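Local coordinates for DNA mismatch repair protein MutS (Thermus aquaticus, PDB 1EWQ) that takes part in DNA mismatch repair, probably recognising mismatched or unpaired bases, and has a weak ATPase activity, at residues 32-37 with 108-113; 41-46 with 59-64; 71-74 with 80-83. One frame throughout, in Å; residues are numbered along the deposited sequence.

Contact 1. Residues 32-37 with 108-113; sequences LLFQVG and VRREVT. With nucleotides of chain B.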
loop_
_atom_site.group_PDB
_atom_site.type_symbol
_atom_site.label_atom_id
_atom_site.label_comp_id
_atom_site.label_asym_id
_atom_site.label_seq_id
_atom_site.Cartn_x
_atom_site.Cartn_y
_atom_site.Cartn_z
ATOM N N LEU C 32 8.029 -16.921 16.063
ATOM C CA LEU C 32 8.754 -16.912 17.323
ATOM C C LEU C 32 10.070 -16.146 17.264
ATOM O O LEU C 32 10.912 -16.395 16.397
ATOM C CB LEU C 32 9.002 -18.353 17.775
ATOM C CG LEU C 32 9.486 -18.552 19.212
ATOM C CD1 LEU C 32 8.853 -19.803 19.782
ATOM C CD2 LEU C 32 10.998 -18.629 19.252
ATOM N N LEU C 33 10.223 -15.200 18.188
ATOM C CA LEU C 33 11.426 -14.386 18.297
ATOM C C LEU C 33 12.148 -14.921 19.520
ATOM O O LEU C 33 11.750 -14.669 20.658
ATOM C CB LEU C 33 11.060 -12.909 18.468
ATOM C CG LEU C 33 10.312 -12.334 17.254
ATOM C CD1 LEU C 33 9.948 -10.878 17.495
ATOM C CD2 LEU C 33 11.180 -12.457 16.010
ATOM N N PHE C 34 13.205 -15.682 19.257
ATOM C CA PHE C 34 14.000 -16.351 20.280
ATOM C C PHE C 34 15.170 -15.502 20.763
ATOM O O PHE C 34 16.154 -15.308 20.039
ATOM C CB PHE C 34 14.509 -17.670 19.695
ATOM C CG PHE C 34 15.035 -18.640 20.708
ATOM C CD1 PHE C 34 14.230 -19.080 21.758
ATOM C CD2 PHE C 34 16.314 -19.174 20.571
ATOM C CE1 PHE C 34 14.692 -20.042 22.656
ATOM C CE2 PHE C 34 16.788 -20.136 21.458
ATOM C CZ PHE C 34 15.974 -20.573 22.506
ATOM N N GLN C 35 15.061 -15.007 21.992
ATOM C CA GLN C 35 16.100 -14.175 22.594
ATOM C C GLN C 35 17.396 -14.927 22.918
ATOM O O GLN C 35 17.378 -15.968 23.576
ATOM C CB GLN C 35 15.545 -13.533 23.867
ATOM C CG GLN C 35 16.546 -13.309 25.002
ATOM C CD GLN C 35 17.393 -12.080 24.823
ATOM O OE1 GLN C 35 17.694 -11.369 25.790
ATOM N NE2 GLN C 35 17.804 -11.819 23.587
ATOM N N VAL C 36 18.514 -14.391 22.439
ATOM C CA VAL C 36 19.835 -14.970 22.691
ATOM C C VAL C 36 20.758 -13.771 22.853
ATOM O O VAL C 36 21.238 -13.220 21.869
ATOM C CB VAL C 36 20.351 -15.828 21.503
ATOM C CG1 VAL C 36 21.635 -16.547 21.900
ATOM C CG2 VAL C 36 19.308 -16.832 21.077
ATOM N N GLY C 37 20.997 -13.362 24.091
ATOM C CA GLY C 37 21.838 -12.201 24.315
ATOM C C GLY C 37 21.071 -10.932 23.975
ATOM O O GLY C 37 19.919 -10.771 24.382
ATOM N N VAL C 108 20.639 -20.947 29.374
ATOM C CA VAL C 108 19.792 -19.953 30.028
ATOM C C VAL C 108 18.313 -20.310 29.878
ATOM O O VAL C 108 17.892 -20.828 28.841
ATOM C CB VAL C 108 20.023 -18.540 29.441
ATOM C CG1 VAL C 108 19.084 -17.538 30.098
ATOM C CG2 VAL C 108 21.468 -18.119 29.652
ATOM N N ARG C 109 17.534 -20.043 30.925
ATOM C CA ARG C 109 16.100 -20.327 30.908
ATOM C C ARG C 109 15.394 -19.425 29.898
ATOM O O ARG C 109 15.461 -18.198 29.998
ATOM C CB ARG C 109 15.475 -20.092 32.292
ATOM C CG ARG C 109 16.006 -20.972 33.428
ATOM C CD ARG C 109 15.352 -20.586 34.762
ATOM N NE ARG C 109 15.961 -21.248 35.915
ATOM C CZ ARG C 109 15.693 -20.939 37.183
ATOM N NH1 ARG C 109 14.823 -19.976 37.458
ATOM N NH2 ARG C 109 16.292 -21.592 38.176
ATOM N N ARG C 110 14.719 -20.034 28.927
ATOM C CA ARG C 110 13.986 -19.273 27.922
ATOM C C ARG C 110 12.569 -19.798 27.756
ATOM O O ARG C 110 12.343 -21.001 27.594
ATOM C CB ARG C 110 14.726 -19.298 26.586
ATOM C CG ARG C 110 16.051 -18.589 26.687
ATOM C CD ARG C 110 16.876 -18.633 25.419
ATOM N NE ARG C 110 18.238 -18.220 25.733
ATOM C CZ ARG C 110 19.229 -18.143 24.855
ATOM N NH1 ARG C 110 19.017 -18.452 23.585
ATOM N NH2 ARG C 110 20.434 -17.761 25.254
ATOM N N GLU C 111 11.618 -18.872 27.811
ATOM C CA GLU C 111 10.209 -19.196 27.677
ATOM C C GLU C 111 9.521 -18.044 26.957
ATOM O O GLU C 111 10.065 -16.945 26.852
ATOM C CB GLU C 111 9.576 -19.362 29.062
ATOM C CG GLU C 111 10.419 -20.148 30.053
ATOM C CD GLU C 111 9.900 -20.035 31.474
ATOM O OE1 GLU C 111 9.787 -18.897 31.980
ATOM O OE2 GLU C 111 9.607 -21.083 32.089
ATOM N N VAL C 112 8.316 -18.303 26.468
ATOM C CA VAL C 112 7.545 -17.280 25.788
ATOM C C VAL C 112 6.918 -16.396 26.861
ATOM O O VAL C 112 6.118 -16.857 27.664
ATOM C CB VAL C 112 6.445 -17.913 24.918
ATOM C CG1 VAL C 112 5.620 -16.822 24.246
ATOM C CG2 VAL C 112 7.077 -18.821 23.872
ATOM N N THR C 113 7.298 -15.125 26.876
ATOM C CA THR C 113 6.791 -14.174 27.861
ATOM C C THR C 113 5.475 -13.515 27.461
ATOM O O THR C 113 4.683 -13.126 28.318
ATOM C CB THR C 113 7.855 -13.079 28.147
ATOM O OG1 THR C 113 8.802 -13.589 29.090
ATOM C CG2 THR C 113 7.218 -11.794 28.702
ATOM P P DC B 14 23.557 -19.710 26.897
ATOM O OP1 DC B 14 22.214 -20.317 27.094
ATOM O OP2 DC B 14 24.538 -19.720 28.016
ATOM O "O5'" DC B 14 24.192 -20.395 25.606
ATOM C "C5'" DC B 14 23.519 -20.303 24.352
ATOM C "C4'" DC B 14 24.345 -20.926 23.253
ATOM O "O4'" DC B 14 25.595 -20.208 23.096
ATOM C "C3'" DC B 14 24.722 -22.390 23.479
ATOM O "O3'" DC B 14 24.618 -23.092 22.235
ATOM C "C2'" DC B 14 26.168 -22.312 23.939
ATOM C "C1'" DC B 14 26.683 -21.121 23.146
ATOM N N1 DC B 14 27.856 -20.417 23.714
ATOM C C2 DC B 14 29.029 -20.312 22.939
ATOM O O2 DC B 14 29.062 -20.847 21.817
ATOM N N3 DC B 14 30.092 -19.636 23.434
ATOM C C4 DC B 14 30.024 -19.085 24.646
ATOM N N4 DC B 14 31.090 -18.409 25.085
ATOM C C5 DC B 14 28.858 -19.198 25.465
ATOM C C6 DC B 14 27.808 -19.864 24.965
#
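The guanidinium of Arg110 lies with one face against the backbone where Gln35 passes into Val36, while CE2 of the Phe34 ring sits at its edge, close to its plane. The two flat groups are inclined by 61° rather than stacked, and Arg110 NH1 approaches the ring obliquely, 3.5 Å from Phe34 CE2. Over the guanidinium face lies Gln35 O, 3.0 Å from Arg110 NH1; the carbonyl stands above the plane instead of in line with an N-H, so the approach is polar but no hydrogen bond results. Val36 crowds the guanidinium, CG2 lying an unusually short 3.0 Å from Arg110 NH1.

The aliphatic part of the arginine does separate work. With CG anti to the carbonyl carbon (chi1 -65°) and the chain stretched out from CG to NE, Arg110 runs across Phe34 at about a right angle, and Arg110 CD packs 3.6 Å from Phe34 CZ. The helix 15-26 lies against both side chains through Leu16 and Gln19, and the Tyr20 ring also meets Phe34.

The far end of Arg110 looks to DNA: NH2 stands 3.6 Å from OP1 of DC14 of chain B, too long for a hydrogen bond but near enough for the positive charge probably to favour the phosphate. That same OP1 is gripped by the backbone, Val108 N donating to it over 2.8 Å in an almost straight bond (173°).

Strand 92-97 runs between strands 31-36 and 110-116, so the contact reaches over a middle strand, an arrangement of the mixed sheet of MutS domain I, covered here by helix 15-26, with a backbone amide in the loop leading into edge strand 110-116 holding a DNA phosphate.

Contact 2. Residues 41-46 with 59-64; sequences ECFGED and THKTSK. With nucleotides of chain A; nucleotides of chain B.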
loop_
_atom_site.group_PDB
_atom_site.type_symbol
_atom_site.label_atom_id
_atom_site.label_comp_id
_atom_site.label_asym_id
_atom_site.label_seq_id
_atom_site.Cartn_x
_atom_site.Cartn_y
_atom_site.Cartn_z
ATOM N N GLU C 41 16.465 -13.834 17.759
ATOM C CA GLU C 41 16.805 -14.570 16.550
ATOM C C GLU C 41 15.784 -15.600 16.087
ATOM O O GLU C 41 14.924 -16.046 16.852
ATOM C CB GLU C 41 18.165 -15.249 16.746
ATOM C CG GLU C 41 19.127 -14.440 17.611
ATOM C CD GLU C 41 20.465 -15.129 17.817
ATOM O OE1 GLU C 41 20.481 -16.354 18.061
ATOM O OE2 GLU C 41 21.504 -14.439 17.746
ATOM N N CYS C 42 15.898 -15.961 14.813
ATOM C CA CYS C 42 15.038 -16.955 14.181
ATOM C C CYS C 42 15.974 -17.857 13.396
ATOM O O CYS C 42 17.002 -17.396 12.902
ATOM C CB CYS C 42 14.050 -16.293 13.215
ATOM S SG CYS C 42 12.838 -15.220 13.994
ATOM N N PHE C 43 15.624 -19.134 13.282
ATOM C CA PHE C 43 16.453 -20.084 12.544
ATOM C C PHE C 43 15.643 -20.833 11.480
ATOM O O PHE C 43 14.423 -20.697 11.409
ATOM C CB PHE C 43 17.102 -21.080 13.515
ATOM C CG PHE C 43 17.830 -20.428 14.661
ATOM C CD1 PHE C 43 17.208 -20.259 15.894
ATOM C CD2 PHE C 43 19.130 -19.963 14.503
ATOM C CE1 PHE C 43 17.874 -19.636 16.949
ATOM C CE2 PHE C 43 19.800 -19.339 15.552
ATOM C CZ PHE C 43 19.170 -19.177 16.774
ATOM N N GLY C 44 16.325 -21.622 10.655
ATOM C CA GLY C 44 15.638 -22.365 9.611
ATOM C C GLY C 44 14.820 -21.450 8.716
ATOM O O GLY C 44 15.232 -20.325 8.429
ATOM N N GLU C 45 13.658 -21.926 8.272
ATOM C CA GLU C 45 12.787 -21.126 7.413
ATOM C C GLU C 45 12.372 -19.841 8.107
ATOM O O GLU C 45 12.299 -18.781 7.486
ATOM C CB GLU C 45 11.533 -21.907 7.038
ATOM C CG GLU C 45 11.772 -23.023 6.055
ATOM C CD GLU C 45 10.473 -23.612 5.547
ATOM O OE1 GLU C 45 9.739 -24.211 6.365
ATOM O OE2 GLU C 45 10.185 -23.462 4.333
ATOM N N ASP C 46 12.094 -19.951 9.401
ATOM C CA ASP C 46 11.690 -18.799 10.193
ATOM C C ASP C 46 12.722 -17.681 10.117
ATOM O O ASP C 46 12.373 -16.501 10.191
ATOM C CB ASP C 46 11.457 -19.229 11.639
ATOM C CG ASP C 46 10.227 -20.100 11.783
ATOM O OD1 ASP C 46 9.129 -19.614 11.448
ATOM O OD2 ASP C 46 10.350 -21.263 12.218
ATOM N N THR C 59 22.233 -14.704 7.881
ATOM C CA THR C 59 23.473 -15.410 8.200
ATOM C C THR C 59 23.203 -16.902 8.400
ATOM O O THR C 59 22.319 -17.474 7.766
ATOM C CB THR C 59 24.136 -14.873 9.495
ATOM O OG1 THR C 59 23.873 -13.471 9.637
ATOM C CG2 THR C 59 25.640 -15.083 9.435
ATOM N N HIS C 60 23.971 -17.521 9.290
ATOM C CA HIS C 60 23.830 -18.941 9.589
ATOM C C HIS C 60 24.429 -19.246 10.956
ATOM O O HIS C 60 25.256 -18.490 11.464
ATOM C CB HIS C 60 24.533 -19.777 8.523
ATOM C CG HIS C 60 25.675 -19.069 7.872
ATOM N ND1 HIS C 60 25.497 -18.171 6.841
ATOM C CD2 HIS C 60 27.000 -19.070 8.148
ATOM C CE1 HIS C 60 26.664 -17.647 6.511
ATOM N NE2 HIS C 60 27.593 -18.175 7.288
ATOM N N LYS C 61 23.997 -20.354 11.544
ATOM C CA LYS C 61 24.477 -20.780 12.854
ATOM C C LYS C 61 25.091 -22.163 12.676
ATOM O O LYS C 61 24.383 -23.173 12.678
ATOM C CB LYS C 61 23.310 -20.849 13.848
ATOM C CG LYS C 61 23.726 -20.914 15.312
ATOM C CD LYS C 61 24.567 -19.700 15.687
ATOM C CE LYS C 61 24.719 -19.561 17.195
ATOM N NZ LYS C 61 23.425 -19.239 17.857
ATOM N N THR C 62 26.410 -22.205 12.520
ATOM C CA THR C 62 27.104 -23.469 12.312
ATOM C C THR C 62 27.541 -24.168 13.592
ATOM O O THR C 62 28.012 -23.535 14.537
ATOM C CB THR C 62 28.343 -23.277 11.406
ATOM O OG1 THR C 62 27.922 -22.852 10.102
ATOM C CG2 THR C 62 29.123 -24.578 11.282
ATOM N N SER C 63 27.362 -25.485 13.597
ATOM C CA SER C 63 27.734 -26.354 14.708
ATOM C C SER C 63 28.167 -27.674 14.071
ATOM O O SER C 63 27.575 -28.103 13.080
ATOM C CB SER C 63 26.536 -26.598 15.626
ATOM O OG SER C 63 25.526 -27.346 14.966
ATOM N N LYS C 64 29.189 -28.313 14.635
ATOM C CA LYS C 64 29.706 -29.576 14.100
ATOM C C LYS C 64 28.638 -30.370 13.357
ATOM O O LYS C 64 28.773 -30.672 12.169
ATOM C CB LYS C 64 30.278 -30.434 15.228
ATOM C CG LYS C 64 30.868 -31.747 14.745
ATOM C CD LYS C 64 31.513 -32.510 15.878
ATOM C CE LYS C 64 32.146 -33.794 15.380
ATOM N NZ LYS C 64 32.749 -34.567 16.503
ATOM P P DT A 13 26.672 -11.330 10.247
ATOM O OP1 DT A 13 26.795 -11.674 8.806
ATOM O OP2 DT A 13 27.756 -10.568 10.920
ATOM O "O5'" DT A 13 25.309 -10.555 10.468
ATOM C "C5'" DT A 13 24.565 -10.865 11.623
ATOM C "C4'" DT A 13 23.103 -10.571 11.425
ATOM O "O4'" DT A 13 22.444 -11.329 12.453
ATOM C "C3'" DT A 13 22.754 -9.108 11.676
ATOM O "O3'" DT A 13 21.641 -8.689 10.879
ATOM C "C2'" DT A 13 22.473 -9.060 13.169
ATOM C "C1'" DT A 13 22.072 -10.491 13.533
ATOM N N1 DT A 13 22.732 -11.025 14.746
ATOM C C2 DT A 13 22.112 -12.056 15.412
ATOM O O2 DT A 13 21.072 -12.567 15.031
ATOM N N3 DT A 13 22.758 -12.474 16.547
ATOM C C4 DT A 13 23.937 -11.982 17.066
ATOM O O4 DT A 13 24.378 -12.438 18.112
ATOM C C5 DT A 13 24.554 -10.925 16.301
ATOM C C7 DT A 13 25.858 -10.357 16.764
ATOM C C6 DT A 13 23.925 -10.499 15.196
ATOM P P DA B 16 29.007 -28.352 19.093
ATOM O OP1 DA B 16 28.085 -28.887 18.058
ATOM O OP2 DA B 16 28.981 -28.913 20.470
ATOM O "O5'" DA B 16 30.486 -28.458 18.516
ATOM C "C5'" DA B 16 30.859 -27.735 17.344
ATOM C "C4'" DA B 16 32.363 -27.636 17.247
ATOM O "O4'" DA B 16 32.862 -26.856 18.359
ATOM C "C3'" DA B 16 33.093 -28.976 17.304
ATOM O "O3'" DA B 16 34.193 -28.971 16.391
ATOM C "C2'" DA B 16 33.553 -29.078 18.749
ATOM C "C1'" DA B 16 33.736 -27.627 19.176
ATOM N N9 DA B 16 33.364 -27.375 20.569
ATOM C C8 DA B 16 32.306 -27.920 21.250
ATOM N N7 DA B 16 32.186 -27.485 22.481
ATOM C C5 DA B 16 33.242 -26.596 22.624
ATOM C C6 DA B 16 33.659 -25.794 23.697
ATOM N N6 DA B 16 33.029 -25.747 24.873
ATOM N N1 DA B 16 34.756 -25.027 23.519
ATOM C C2 DA B 16 35.377 -25.066 22.335
ATOM N N3 DA B 16 35.077 -25.771 21.249
ATOM C C4 DA B 16 33.985 -26.527 21.460
ATOM P P DG A 12 30.786 -15.700 11.511
ATOM O OP1 DG A 12 30.913 -16.688 10.412
ATOM O OP2 DG A 12 31.780 -14.600 11.635
ATOM O "O5'" DG A 12 29.352 -15.021 11.412
ATOM C "C5'" DG A 12 28.172 -15.705 11.830
ATOM C "C4'" DG A 12 27.160 -14.693 12.305
ATOM O "O4'" DG A 12 27.227 -14.593 13.752
ATOM C "C3'" DG A 12 27.497 -13.310 11.741
ATOM O "O3'" DG A 12 26.409 -12.678 11.088
ATOM C "C2'" DG A 12 27.953 -12.504 12.941
ATOM C "C1'" DG A 12 27.430 -13.250 14.163
ATOM N N9 DG A 12 28.441 -13.235 15.220
ATOM C C8 DG A 12 29.771 -12.945 15.029
ATOM N N7 DG A 12 30.459 -12.916 16.135
ATOM C C5 DG A 12 29.539 -13.222 17.126
ATOM C C6 DG A 12 29.714 -13.323 18.531
ATOM O O6 DG A 12 30.743 -13.144 19.192
ATOM N N1 DG A 12 28.530 -13.661 19.173
ATOM C C2 DG A 12 27.326 -13.867 18.548
ATOM N N2 DG A 12 26.307 -14.177 19.361
ATOM N N3 DG A 12 27.141 -13.771 17.228
ATOM C C4 DG A 12 28.285 -13.446 16.582
#
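Glu41 and Lys61 are oppositely charged, yet they do not pair: Glu41 OE1 stays 4.1 Å from Lys61 NZ, beyond a salt bridge, and this buried oxygen has no hydrogen-bond partner in the model. The carboxylate spends its other oxygen on DNA. Glu41 OE2 accepts the N3 hydrogen of DT13 of chain A over 2.6 Å, nearly straight at 174°, and so takes up the donor that thymine offers adenine in a Watson-Crick pair. This is the glutamate of the Phe-X-Glu motif by which MutS proteins probe a mismatched or unpaired base. The nearby ammonium would probably steady its negative charge. With an alanine in place of Glu41, thymine N3 is likely to lose its acceptor and Lys61 the one carboxylate that faces it across the contact.

Lys61 reaches this position by folding, its chain bent at chi2 (59°) and again at its last torsion, so that it crosses Glu41 at about a right angle. Near its root, Lys61 CB rests 4.2 Å from Phe43 CE2, a loose apolar touch. At the adjoining nucleotide, Thr59 OG1 donates to O3' of DG12 of chain A at 3.0 Å; on the other strand, Ser63 CB lies 3.7 Å from OP1 of DA16 of chain B.

Strand 67-74 lies between strands 39-43 and 59-62, hydrogen-bonded by its backbone to both, and its Met70 packs against Phe43 and Lys61. Helix 15-26 covers the same pair through Leu17 and Leu16, with the Tyr20 ring edge-to-face on Phe43.

Contact 3. Residues 71-74 with 80-83; sequences AGIP and AYAE. With nucleotides of chain A.
Ile73 holds CG1 in the crowded position between its backbone N and carbonyl carbon (chi1 59°), which leaves CG2 beside the N and presents both branches to Tyr81. From the helix, Tyr81 swings its ring out with CG anti to the carbonyl carbon (chi1 -78°), and the two side chains run antiparallel alongside one another. The result is a CH-pi contact of nearly ideal form: Ile73 CG2 stands 3.7 Å from the centroid of the Tyr81 ring and only 3° off its normal. The longer branch lies along the root of the tyrosine, Ile73 CD1 meeting Tyr81 CB at 3.7 Å. Pro74 adds a further apolar touch, its CD 4.0 Å from Tyr81 CE2.

DNA runs close by. Pro74 CD packs on the sugar of DG14 of chain A, 3.7 Å from C4', and Tyr81 OH comes within 3.9 Å of O3' of the same nucleotide, too far to bond. One step back, Gly72 CA lies 3.3 Å from O2 of DT13 of chain A; a side chain there would collide with the thymine, so the bare strand can run close beside its O2 edge.

The packing fastens helix 78-87 to strand 67-74, the strand that precedes it. Leu56 touches both Ile73 and Tyr81, Leu54 of helix 44-54 adds to the tyrosine's surroundings, and on the adjoining strand 39-43 Tyr40 and Phe39 pack against Ile73 and Pro74.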
loop_
_atom_site.group_PDB
_atom_site.type_symbol
_atom_site.label_atom_id
_atom_site.label_comp_id
_atom_site.label_asym_id
_atom_site.label_seq_id
_atom_site.Cartn_x
_atom_site.Cartn_y
_atom_site.Cartn_z
ATOM N N ALA C 71 18.632 -15.400 11.387
ATOM C CA ALA C 71 18.297 -13.989 11.205
ATOM C C ALA C 71 17.971 -13.443 12.591
ATOM O O ALA C 71 17.404 -14.150 13.418
ATOM C CB ALA C 71 17.110 -13.844 10.285
ATOM N N GLY C 72 18.337 -12.200 12.862
ATOM C CA GLY C 72 18.055 -11.656 14.175
ATOM C C GLY C 72 18.014 -10.148 14.223
ATOM O O GLY C 72 18.487 -9.478 13.311
ATOM N N ILE C 73 17.450 -9.619 15.303
ATOM C CA ILE C 73 17.336 -8.183 15.486
ATOM C C ILE C 73 17.734 -7.822 16.909
ATOM O O ILE C 73 17.485 -8.583 17.841
ATOM C CB ILE C 73 15.887 -7.713 15.247
ATOM C CG1 ILE C 73 14.945 -8.436 16.220
ATOM C CG2 ILE C 73 15.491 -7.970 13.793
ATOM C CD1 ILE C 73 13.501 -7.993 16.141
ATOM N N PRO C 74 18.365 -6.654 17.095
ATOM C CA PRO C 74 18.775 -6.237 18.440
ATOM C C PRO C 74 17.573 -5.922 19.329
ATOM O O PRO C 74 16.612 -5.293 18.878
ATOM C CB PRO C 74 19.639 -5.010 18.168
ATOM C CG PRO C 74 19.053 -4.453 16.915
ATOM C CD PRO C 74 18.820 -5.688 16.082
ATOM N N ALA C 80 9.981 -1.383 17.529
ATOM C CA ALA C 80 9.995 -0.825 16.180
ATOM C C ALA C 80 9.887 -1.926 15.137
ATOM O O ALA C 80 9.148 -1.792 14.165
ATOM C CB ALA C 80 11.268 -0.008 15.955
ATOM N N TYR C 81 10.633 -3.011 15.335
ATOM C CA TYR C 81 10.605 -4.140 14.406
ATOM C C TYR C 81 9.260 -4.859 14.487
ATOM O O TYR C 81 8.695 -5.254 13.472
ATOM C CB TYR C 81 11.728 -5.129 14.730
ATOM C CG TYR C 81 13.111 -4.724 14.253
ATOM C CD1 TYR C 81 13.427 -4.692 12.891
ATOM C CD2 TYR C 81 14.120 -4.417 15.169
ATOM C CE1 TYR C 81 14.724 -4.372 12.457
ATOM C CE2 TYR C 81 15.415 -4.094 14.748
ATOM C CZ TYR C 81 15.713 -4.079 13.397
ATOM O OH TYR C 81 17.008 -3.815 12.997
ATOM N N ALA C 82 8.749 -5.030 15.703
ATOM C CA ALA C 82 7.467 -5.700 15.893
ATOM C C ALA C 82 6.381 -4.895 15.189
ATOM O O ALA C 82 5.519 -5.464 14.516
ATOM C CB ALA C 82 7.152 -5.822 17.370
ATOM N N GLU C 83 6.434 -3.572 15.348
ATOM C CA GLU C 83 5.463 -2.681 14.717
ATOM C C GLU C 83 5.367 -3.053 13.243
ATOM O O GLU C 83 4.275 -3.227 12.699
ATOM C CB GLU C 83 5.908 -1.216 14.856
ATOM C CG GLU C 83 4.927 -0.181 14.285
ATOM C CD GLU C 83 5.442 1.255 14.399
ATOM O OE1 GLU C 83 5.726 1.719 15.531
ATOM O OE2 GLU C 83 5.566 1.928 13.353
ATOM P P DT A 13 26.672 -11.330 10.247
ATOM O OP1 DT A 13 26.795 -11.674 8.806
ATOM O OP2 DT A 13 27.756 -10.568 10.920
ATOM O "O5'" DT A 13 25.309 -10.555 10.468
ATOM C "C5'" DT A 13 24.565 -10.865 11.623
ATOM C "C4'" DT A 13 23.103 -10.571 11.425
ATOM O "O4'" DT A 13 22.444 -11.329 12.453
ATOM C "C3'" DT A 13 22.754 -9.108 11.676
ATOM O "O3'" DT A 13 21.641 -8.689 10.879
ATOM C "C2'" DT A 13 22.473 -9.060 13.169
ATOM C "C1'" DT A 13 22.072 -10.491 13.533
ATOM N N1 DT A 13 22.732 -11.025 14.746
ATOM C C2 DT A 13 22.112 -12.056 15.412
ATOM O O2 DT A 13 21.072 -12.567 15.031
ATOM N N3 DT A 13 22.758 -12.474 16.547
ATOM C C4 DT A 13 23.937 -11.982 17.066
ATOM O O4 DT A 13 24.378 -12.438 18.112
ATOM C C5 DT A 13 24.554 -10.925 16.301
ATOM C C7 DT A 13 25.858 -10.357 16.764
ATOM C C6 DT A 13 23.925 -10.499 15.196
ATOM P P DG A 14 21.746 -7.328 10.024
ATOM O OP1 DG A 14 20.545 -7.236 9.152
ATOM O OP2 DG A 14 23.099 -7.241 9.420
ATOM O "O5'" DG A 14 21.654 -6.182 11.119
ATOM C "C5'" DG A 14 20.548 -6.100 12.001
ATOM C "C4'" DG A 14 20.822 -5.060 13.058
ATOM O "O4'" DG A 14 21.853 -5.544 13.951
ATOM C "C3'" DG A 14 21.328 -3.729 12.505
ATOM O "O3'" DG A 14 20.761 -2.660 13.262
ATOM C "C2'" DG A 14 22.836 -3.816 12.688
ATOM C "C1'" DG A 14 22.990 -4.686 13.929
ATOM N N9 DG A 14 24.180 -5.538 13.920
ATOM C C8 DG A 14 24.642 -6.283 12.861
ATOM N N7 DG A 14 25.714 -6.971 13.146
ATOM C C5 DG A 14 25.983 -6.659 14.472
ATOM C C6 DG A 14 27.023 -7.114 15.329
ATOM O O6 DG A 14 27.941 -7.903 15.079
ATOM N N1 DG A 14 26.918 -6.557 16.600
ATOM C C2 DG A 14 25.937 -5.683 17.000
ATOM N N2 DG A 14 25.992 -5.285 18.280
ATOM N N3 DG A 14 24.971 -5.242 16.208
ATOM C C4 DG A 14 25.052 -5.772 14.966
#

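Overall arrangement
All three contacts share one six-stranded sheet of MutS domain I, with bound DNA at the margin of each; every touching residue of contacts 1 and 3 is buried, while contact 2 includes the partly exposed Lys61. Contacts 1 and 2 join strands two places apart, contact 1 toward the 110-116 edge, contact 2 toward the 59-62 edge; contact 3 ties a strand to a helix. Chemistry follows place: a cation crosses a ring and a carbonyl in contact 1, a base-bound glutamate has a lysine beyond salt-bridge range in contact 2, and apolar packing serves contact 3. Phe34 O with Glu41 N, and Cys42 N with Ala71 O, probably hydrogen-bond, coupling contact 2 to the others.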